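Local coordinates for sialidase domain-containing protein (Dyadobacter fermentans, PDB 5HX0) that is of unknown function but has a sialidase-like, BNR-repeat beta-propeller fold, so it may act on or bind carbohydrate, at residues G69-R81 and H91-D105. Numbering follows the deposited sequence.
Sequences GEIVLAFRRAPDR and HVDPNSYLVSVKSKD
Phe75 lies across Val99, whose CG2 sits 3.6 Å from the centroid of the Phe75 ring, a CH-pi contact over the face. The ring gets there because CG stands between the backbone N and carbonyl carbon (chi1 60°), which swings it over the neighbouring strand; Val101 CG1 meets its edge, and Arg77 CB packs on the same Val99 methyl. Under these side chains, strands 71-79 and 97-103 run antiparallel, and four hydrogen-bonded pairs, Ile71 with Ser103 through Arg77 with Tyr97, each give two backbone bonds.

Arg76 leaves from the other face of the sheet. Its chain, extended from CG to NE, carries the guanidinium over Ser96, with Ser96 CB 3.3 Å from Arg76 NH2 on one face and His91 O on the opposite one. A water in the guanidinium plane accepts from Arg76 NH2 and Asp93 N and donates to Ser96 OG, which also pairs with Ser124, while Arg76 NE donates to Gln125 OE1, which should help set the rotation of the guanidinium.

Beyond the strand, Arg81 NH1 reaches Asp93 OD2 at 2.8 Å in a salt bridge, approaching from above the carboxylate with the two planes 60° apart. Asp93 OD1 accepts from Asn95 N at 2.9 Å, an Asx turn that helps orient the carboxylate, and Glu86 holds Arg81 NE. At the far end, Glu70 OE1 and Lys102 NZ form a long salt bridge of 3.8 Å, bridged by a water; Glu114 also pairs with Lys102.

These are the two central strands of a four-stranded antiparallel propeller blade, flanked by strands 56-65 and 114-117. Ala74 and Leu98 pack against strand 123-131 of the next sheet, whereas Tyr97 OH bonds His119 O of the second subunit.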
loop_
_atom_site.group_PDB
_atom_site.type_symbol
_atom_site.label_atom_id
_atom_site.label_comp_id
_atom_site.label_asym_id
_atom_site.label_seq_id
_atom_site.Cartn_x
_atom_site.Cartn_y
_atom_site.Cartn_z
ATOM N N GLY A 69 25.320 5.553 -10.377
ATOM C CA GLY A 69 25.600 4.165 -10.679
ATOM C C GLY A 69 24.523 3.184 -10.243
ATOM O O GLY A 69 24.554 2.021 -10.668
ATOM N N GLU A 70 23.572 3.617 -9.416
ATOM C CA GLU A 70 22.546 2.712 -8.920
ATOM C C GLU A 70 21.504 2.460 -10.000
ATOM O O GLU A 70 20.925 3.399 -10.549
ATOM C CB GLU A 70 21.885 3.292 -7.670
ATOM C CG GLU A 70 20.868 2.345 -7.034
ATOM C CD GLU A 70 20.413 2.876 -5.680
ATOM O OE1 GLU A 70 19.481 3.708 -5.643
ATOM O OE2 GLU A 70 21.013 2.485 -4.659
ATOM N N ILE A 71 21.267 1.186 -10.301
ATOM C CA ILE A 71 20.205 0.775 -11.202
ATOM C C ILE A 71 18.940 0.579 -10.378
ATOM O O ILE A 71 18.945 -0.147 -9.377
ATOM C CB ILE A 71 20.598 -0.524 -11.927
ATOM C CG1 ILE A 71 21.938 -0.341 -12.653
ATOM C CG2 ILE A 71 19.483 -0.984 -12.886
ATOM C CD1 ILE A 71 22.644 -1.662 -12.922
ATOM N N VAL A 72 17.854 1.227 -10.784
ATOM C CA VAL A 72 16.585 1.153 -10.061
ATOM C C VAL A 72 15.566 0.520 -10.994
ATOM O O VAL A 72 15.268 1.077 -12.056
ATOM C CB VAL A 72 16.102 2.540 -9.611
ATOM C CG1 VAL A 72 14.797 2.382 -8.778
ATOM C CG2 VAL A 72 17.181 3.249 -8.821
ATOM N N LEU A 73 15.008 -0.624 -10.602
ATOM C CA LEU A 73 13.995 -1.288 -11.419
ATOM C C LEU A 73 12.669 -1.317 -10.666
ATOM O O LEU A 73 12.589 -1.868 -9.558
ATOM C CB LEU A 73 14.440 -2.703 -11.820
ATOM C CG LEU A 73 13.464 -3.550 -12.663
ATOM C CD1 LEU A 73 14.246 -4.602 -13.473
ATOM C CD2 LEU A 73 12.408 -4.261 -11.825
ATOM N N ALA A 74 11.633 -0.749 -11.287
ATOM C CA ALA A 74 10.287 -0.686 -10.712
ATOM C C ALA A 74 9.444 -1.791 -11.316
ATOM O O ALA A 74 9.602 -2.113 -12.497
ATOM C CB ALA A 74 9.627 0.662 -11.007
ATOM N N PHE A 75 8.553 -2.372 -10.513
ATOM C CA PHE A 75 7.632 -3.362 -11.053
ATOM C C PHE A 75 6.368 -3.397 -10.209
ATOM O O PHE A 75 6.289 -2.821 -9.118
ATOM C CB PHE A 75 8.271 -4.772 -11.161
ATOM C CG PHE A 75 8.741 -5.350 -9.840
ATOM C CD1 PHE A 75 9.952 -4.947 -9.285
ATOM C CD2 PHE A 75 7.999 -6.319 -9.184
ATOM C CE1 PHE A 75 10.416 -5.478 -8.093
ATOM C CE2 PHE A 75 8.457 -6.866 -7.985
ATOM C CZ PHE A 75 9.661 -6.452 -7.443
ATOM N N ARG A 76 5.353 -4.039 -10.770
ATOM C CA ARG A 76 4.092 -4.281 -10.081
ATOM C C ARG A 76 4.219 -5.562 -9.277
ATOM O O ARG A 76 4.576 -6.611 -9.829
ATOM C CB ARG A 76 2.945 -4.424 -11.092
ATOM C CG ARG A 76 1.567 -4.760 -10.456
ATOM C CD ARG A 76 0.553 -5.101 -11.568
ATOM N NE ARG A 76 -0.822 -5.309 -11.071
ATOM C CZ ARG A 76 -1.305 -6.480 -10.658
ATOM N NH1 ARG A 76 -0.531 -7.573 -10.643
ATOM N NH2 ARG A 76 -2.569 -6.565 -10.246
ATOM N N ARG A 77 3.893 -5.491 -7.987
ATOM C CA ARG A 77 3.848 -6.679 -7.143
ATOM C C ARG A 77 2.461 -6.830 -6.537
ATOM O O ARG A 77 1.906 -5.873 -5.987
ATOM C CB ARG A 77 4.915 -6.645 -6.043
ATOM C CG ARG A 77 5.037 -8.009 -5.357
ATOM C CD ARG A 77 6.220 -8.068 -4.388
ATOM N NE ARG A 77 5.931 -7.308 -3.171
ATOM C CZ ARG A 77 6.608 -7.426 -2.032
ATOM N NH1 ARG A 77 6.267 -6.681 -0.971
ATOM N NH2 ARG A 77 7.612 -8.293 -1.953
ATOM N N ALA A 78 1.905 -8.029 -6.651
ATOM C CA ALA A 78 0.588 -8.359 -6.128
ATOM C C ALA A 78 0.638 -9.786 -5.603
ATOM O O ALA A 78 1.526 -10.560 -5.984
ATOM C CB ALA A 78 -0.491 -8.228 -7.216
ATOM N N PRO A 79 -0.292 -10.168 -4.726
ATOM C CA PRO A 79 -0.334 -11.567 -4.293
ATOM C C PRO A 79 -0.472 -12.495 -5.484
ATOM O O PRO A 79 -1.221 -12.216 -6.422
ATOM C CB PRO A 79 -1.574 -11.627 -3.388
ATOM C CG PRO A 79 -1.741 -10.232 -2.875
ATOM C CD PRO A 79 -1.289 -9.333 -4.017
ATOM N N ASP A 80 0.299 -13.585 -5.465
ATOM C CA ASP A 80 -0.086 -14.749 -6.257
ATOM C C ASP A 80 -1.306 -15.353 -5.582
ATOM O O ASP A 80 -1.218 -15.767 -4.424
ATOM C CB ASP A 80 1.043 -15.773 -6.336
ATOM C CG ASP A 80 0.725 -16.913 -7.319
ATOM O OD1 ASP A 80 -0.365 -17.537 -7.207
ATOM O OD2 ASP A 80 1.550 -17.159 -8.232
ATOM N N ARG A 81 -2.445 -15.376 -6.289
ATOM C CA ARG A 81 -3.708 -15.728 -5.644
ATOM C C ARG A 81 -3.722 -17.167 -5.156
ATOM O O ARG A 81 -4.615 -17.533 -4.383
ATOM C CB ARG A 81 -4.886 -15.469 -6.598
ATOM C CG ARG A 81 -4.974 -13.995 -7.115
ATOM C CD ARG A 81 -5.170 -13.008 -5.984
ATOM N NE ARG A 81 -6.466 -13.225 -5.332
ATOM C CZ ARG A 81 -7.079 -12.331 -4.552
ATOM N NH1 ARG A 81 -6.524 -11.150 -4.308
ATOM N NH2 ARG A 81 -8.250 -12.623 -4.003
ATOM N N HIS A 91 -4.581 -9.870 -13.801
ATOM C CA HIS A 91 -3.821 -8.636 -13.707
ATOM C C HIS A 91 -4.567 -7.534 -12.940
ATOM O O HIS A 91 -4.207 -6.357 -13.059
ATOM C CB HIS A 91 -3.419 -8.163 -15.107
ATOM C CG HIS A 91 -2.432 -9.073 -15.795
ATOM N ND1 HIS A 91 -2.215 -9.047 -17.160
ATOM C CD2 HIS A 91 -1.600 -10.025 -15.301
ATOM C CE1 HIS A 91 -1.291 -9.941 -17.478
ATOM N NE2 HIS A 91 -0.904 -10.553 -16.367
ATOM N N VAL A 92 -5.578 -7.877 -12.143
ATOM C CA VAL A 92 -6.181 -6.899 -11.243
ATOM C C VAL A 92 -6.147 -7.450 -9.824
ATOM O O VAL A 92 -6.381 -8.646 -9.597
ATOM C CB VAL A 92 -7.626 -6.485 -11.636
ATOM C CG1 VAL A 92 -7.636 -5.810 -13.014
ATOM C CG2 VAL A 92 -8.603 -7.656 -11.554
ATOM N N ASP A 93 -5.856 -6.573 -8.882
ATOM C CA ASP A 93 -5.826 -6.930 -7.468
ATOM C C ASP A 93 -5.799 -5.632 -6.673
ATOM O O ASP A 93 -4.950 -4.783 -6.961
ATOM C CB ASP A 93 -4.589 -7.794 -7.152
ATOM C CG ASP A 93 -4.659 -8.443 -5.760
ATOM O OD1 ASP A 93 -4.824 -7.714 -4.753
ATOM O OD2 ASP A 93 -4.560 -9.694 -5.676
ATOM N N PRO A 94 -6.690 -5.415 -5.687
ATOM C CA PRO A 94 -6.643 -4.135 -4.946
ATOM C C PRO A 94 -5.304 -3.886 -4.280
ATOM O O PRO A 94 -4.914 -2.726 -4.093
ATOM C CB PRO A 94 -7.769 -4.280 -3.905
ATOM C CG PRO A 94 -7.926 -5.808 -3.722
ATOM C CD PRO A 94 -7.688 -6.349 -5.121
ATOM N N ASN A 95 -4.559 -4.944 -3.953
ATOM C CA ASN A 95 -3.295 -4.772 -3.244
ATOM C C ASN A 95 -2.069 -4.868 -4.153
ATOM O O ASN A 95 -0.982 -5.179 -3.665
ATOM C CB ASN A 95 -3.200 -5.782 -2.106
ATOM C CG ASN A 95 -4.249 -5.526 -1.043
ATOM O OD1 ASN A 95 -5.260 -6.231 -0.962
ATOM N ND2 ASN A 95 -4.046 -4.465 -0.265
ATOM N N SER A 96 -2.207 -4.581 -5.452
ATOM C CA SER A 96 -1.032 -4.489 -6.310
ATOM C C SER A 96 -0.374 -3.129 -6.090
ATOM O O SER A 96 -1.028 -2.076 -6.200
ATOM C CB SER A 96 -1.388 -4.709 -7.787
ATOM O OG SER A 96 -2.220 -3.665 -8.312
ATOM N N TYR A 97 0.900 -3.157 -5.714
ATOM C CA TYR A 97 1.674 -1.969 -5.400
ATOM C C TYR A 97 2.812 -1.780 -6.391
ATOM O O TYR A 97 3.246 -2.712 -7.062
ATOM C CB TYR A 97 2.270 -2.050 -3.987
ATOM C CG TYR A 97 1.253 -2.296 -2.883
ATOM C CD1 TYR A 97 -0.053 -1.838 -2.993
ATOM C CD2 TYR A 97 1.614 -2.991 -1.733
ATOM C CE1 TYR A 97 -0.994 -2.056 -1.964
ATOM C CE2 TYR A 97 0.697 -3.219 -0.702
ATOM C CZ TYR A 97 -0.599 -2.756 -0.813
ATOM O OH TYR A 97 -1.495 -3.003 0.228
ATOM N N LEU A 98 3.308 -0.555 -6.459
ATOM C CA LEU A 98 4.497 -0.248 -7.246
ATOM C C LEU A 98 5.707 -0.368 -6.328
ATOM O O LEU A 98 5.795 0.345 -5.321
ATOM C CB LEU A 98 4.388 1.153 -7.848
ATOM C CG LEU A 98 3.097 1.502 -8.624
ATOM C CD1 LEU A 98 3.234 2.886 -9.307
ATOM C CD2 LEU A 98 2.714 0.434 -9.660
ATOM N N VAL A 99 6.631 -1.276 -6.657
ATOM C CA VAL A 99 7.801 -1.528 -5.818
ATOM C C VAL A 99 9.058 -1.509 -6.683
ATOM O O VAL A 99 8.995 -1.492 -7.914
ATOM C CB VAL A 99 7.686 -2.870 -5.052
ATOM C CG1 VAL A 99 6.429 -2.892 -4.174
ATOM C CG2 VAL A 99 7.668 -4.029 -6.000
ATOM N N SER A 100 10.219 -1.546 -6.023
ATOM C CA SER A 100 11.486 -1.532 -6.746
ATOM C C SER A 100 12.517 -2.437 -6.087
ATOM O O SER A 100 12.478 -2.675 -4.875
ATOM C CB SER A 100 12.083 -0.109 -6.830
ATOM O OG SER A 100 12.424 0.336 -5.528
ATOM N N VAL A 101 13.467 -2.910 -6.905
ATOM C CA VAL A 101 14.711 -3.490 -6.416
ATOM C C VAL A 101 15.835 -2.748 -7.118
ATOM O O VAL A 101 15.617 -2.052 -8.116
ATOM C CB VAL A 101 14.823 -5.024 -6.643
ATOM C CG1 VAL A 101 13.814 -5.788 -5.728
ATOM C CG2 VAL A 101 14.591 -5.371 -8.107
ATOM N N LYS A 102 17.049 -2.869 -6.561
ATOM C CA LYS A 102 18.190 -2.050 -6.980
ATOM C C LYS A 102 19.436 -2.910 -7.168
ATOM O O LYS A 102 19.566 -3.989 -6.583
ATOM C CB LYS A 102 18.492 -0.945 -5.944
ATOM C CG LYS A 102 17.343 0.032 -5.755
ATOM C CD LYS A 102 17.601 1.004 -4.587
ATOM C CE LYS A 102 16.562 2.149 -4.649
ATOM N NZ LYS A 102 16.496 3.045 -3.451
ATOM N N SER A 103 20.368 -2.397 -7.977
ATOM C CA SER A 103 21.585 -3.126 -8.327
ATOM C C SER A 103 22.686 -2.132 -8.664
ATOM O O SER A 103 22.420 -1.042 -9.170
ATOM C CB SER A 103 21.350 -4.062 -9.530
ATOM O OG SER A 103 22.550 -4.736 -9.913
ATOM N N LYS A 104 23.926 -2.513 -8.369
ATOM C CA LYS A 104 25.076 -1.769 -8.862
ATOM C C LYS A 104 25.587 -2.290 -10.193
ATOM O O LYS A 104 26.341 -1.588 -10.867
ATOM C CB LYS A 104 26.228 -1.815 -7.860
ATOM C CG LYS A 104 25.938 -1.098 -6.563
ATOM C CD LYS A 104 26.966 -1.442 -5.497
ATOM C CE LYS A 104 26.477 -1.059 -4.099
ATOM N NZ LYS A 104 25.374 -1.948 -3.619
ATOM N N ASP A 105 25.232 -3.503 -10.580
ATOM C CA ASP A 105 25.863 -4.095 -11.747
ATOM C C ASP A 105 24.914 -4.748 -12.737
ATOM O O ASP A 105 25.378 -5.165 -13.805
ATOM C CB ASP A 105 26.905 -5.139 -11.320
ATOM C CG ASP A 105 26.341 -6.173 -10.359
ATOM O OD1 ASP A 105 25.104 -6.373 -10.281
ATOM O OD2 ASP A 105 27.154 -6.792 -9.660
HETATM O O HOH W 1 26.227 0.868 -12.457
HETATM O O HOH W 2 19.008 3.756 -2.854
HETATM O O HOH W 3 -4.494 -4.081 -9.806
HETATM O O HOH W 4 -3.182 -10.849 -7.716
#